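Side-chain contact in SsfX3 (Streptomyces sp. SF2575, PDB 3SKV), which probably transfers a salicylyl group onto a tetracycline intermediate during antibiotic biosynthesis, using a GDSL/SGNH hydrolase-like domain joined to a jelly-roll domain: residues P341-G344 / M345-L349. The protein carries 1 engineered substitution. Numbering follows the deposited sequence.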
loop_
_atom_site.group_PDB
_atom_site.type_symbol
_atom_site.label_atom_id
_atom_site.label_comp_id
_atom_site.label_asym_id
_atom_site.label_seq_id
_atom_site.Cartn_x
_atom_site.Cartn_y
_atom_site.Cartn_z
ATOM N N PRO A 341 7.745 3.089 -21.578
ATOM C CA PRO A 341 8.700 4.148 -21.958
ATOM C C PRO A 341 8.084 5.396 -22.583
ATOM O O PRO A 341 8.713 6.459 -22.584
ATOM C CB PRO A 341 9.643 3.445 -22.953
ATOM C CG PRO A 341 9.374 1.986 -22.808
ATOM C CD PRO A 341 7.959 1.868 -22.391
ATOM N N GLU A 342 6.865 5.267 -23.116
ATOM C CA GLU A 342 6.104 6.356 -23.734
ATOM C C GLU A 342 5.585 7.382 -22.699
ATOM O O GLU A 342 5.080 8.450 -23.080
ATOM C CB GLU A 342 4.979 5.806 -24.652
ATOM C CG GLU A 342 3.807 5.112 -23.958
ATOM C CD GLU A 342 4.156 4.020 -22.964
ATOM O OE1 GLU A 342 4.863 3.055 -23.342
ATOM O OE2 GLU A 342 3.783 4.175 -21.779
ATOM N N ARG A 343 5.720 7.059 -21.400
ATOM C CA ARG A 343 5.333 7.944 -20.300
ATOM C C ARG A 343 6.360 9.057 -20.190
ATOM O O ARG A 343 7.512 8.813 -19.826
ATOM C CB ARG A 343 5.219 7.147 -18.977
ATOM C CG ARG A 343 3.805 7.069 -18.412
ATOM C CD ARG A 343 2.759 6.763 -19.471
ATOM N NE ARG A 343 1.914 5.640 -19.090
ATOM C CZ ARG A 343 0.610 5.578 -19.326
ATOM N NH1 ARG A 343 -0.006 6.572 -19.959
ATOM N NH2 ARG A 343 -0.092 4.523 -18.935
ATOM N N GLY A 344 5.928 10.265 -20.529
ATOM C CA GLY A 344 6.780 11.451 -20.531
ATOM C C GLY A 344 7.185 12.004 -19.185
ATOM O O GLY A 344 6.625 11.642 -18.153
ATOM N N MET A 345 8.127 12.949 -19.210
ATOM C CA MET A 345 8.630 13.640 -18.023
ATOM C C MET A 345 7.544 14.407 -17.270
ATOM O O MET A 345 7.662 14.592 -16.057
ATOM C CB MET A 345 9.789 14.577 -18.388
ATOM C CG MET A 345 10.783 14.739 -17.254
ATOM S SD MET A 345 11.614 13.171 -16.863
ATOM C CE MET A 345 13.259 13.494 -17.628
ATOM N N GLU A 346 6.485 14.832 -17.990
ATOM C CA GLU A 346 5.331 15.540 -17.421
ATOM C C GLU A 346 4.622 14.730 -16.305
ATOM O O GLU A 346 3.954 15.319 -15.458
ATOM C CB GLU A 346 4.336 15.975 -18.521
ATOM C CG GLU A 346 3.678 14.839 -19.303
ATOM C CD GLU A 346 2.597 15.216 -20.313
ATOM O OE1 GLU A 346 2.853 16.058 -21.211
ATOM O OE2 GLU A 346 1.502 14.612 -20.229
ATOM N N LEU A 347 4.804 13.390 -16.302
ATOM C CA LEU A 347 4.217 12.478 -15.334
ATOM C C LEU A 347 5.191 12.057 -14.226
ATOM O O LEU A 347 4.800 11.317 -13.323
ATOM C CB LEU A 347 3.607 11.260 -16.027
ATOM C CG LEU A 347 2.596 11.550 -17.177
ATOM C CD1 LEU A 347 2.203 10.257 -17.891
ATOM C CD2 LEU A 347 1.341 12.313 -16.684
ATOM N N TYR A 348 6.426 12.582 -14.243
ATOM C CA TYR A 348 7.395 12.277 -13.194
ATOM C C TYR A 348 7.628 13.435 -12.256
ATOM O O TYR A 348 7.651 14.593 -12.681
ATOM C CB TYR A 348 8.729 11.795 -13.764
ATOM C CG TYR A 348 8.706 10.367 -14.229
ATOM C CD1 TYR A 348 8.986 9.321 -13.349
ATOM C CD2 TYR A 348 8.436 10.050 -15.555
ATOM C CE1 TYR A 348 9.051 8.001 -13.793
ATOM C CE2 TYR A 348 8.473 8.729 -16.007
ATOM C CZ TYR A 348 8.816 7.711 -15.131
ATOM O OH TYR A 348 8.831 6.410 -15.575
ATOM N N LEU A 349 7.885 13.097 -10.988
ATOM C CA LEU A 349 8.151 14.019 -9.903
ATOM C C LEU A 349 9.543 14.671 -9.974
ATOM O O LEU A 349 9.630 15.892 -9.859
ATOM C CB LEU A 349 7.969 13.259 -8.578
ATOM C CG LEU A 349 8.464 13.928 -7.288
ATOM C CD1 LEU A 349 7.547 15.062 -6.889
ATOM C CD2 LEU A 349 8.588 12.910 -6.159
#
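R343 and L347 meet through their aliphatic parts: CD1 of L347 lies 3.6 Å from CG of R343, and the two side chains cross at a slant. A leucine suits the spot because its branched, apolar end can meet both the methylenes of R343 and, on helix 361-377, V362 and I366; chi1 of -53° sets its CG beside the backbone N and brings CD1 against CG and CD of R343. At the start of the short 3-10 segment 345-347, the amide of L347 donates to G344 O (N to O 3.1 Å, N-H...O angle 163°), approaching from above the carbonyl plane. The same oxygen sits at the edge of the Y348 ring, 3.5 Å from CD2, while R343 O lies in the ring plane, 3.9 Å from CE2; a ring edge, with its slightly positive hydrogens, is a suitable neighbour for carbonyl oxygens. A second turn bond, Y348 N to M345 O (3.0 Å), continues the winding.

Further out, the rings of W339 and Y348 pack edge-to-face, W339 NE1 donates a hydrogen bond to Y348 OH, and V338 O binds R343 NH2. Apolar contact and polar pairing together thus join the loop after helix 335-338 to helix 361-377 within the GDSL/SGNH domain.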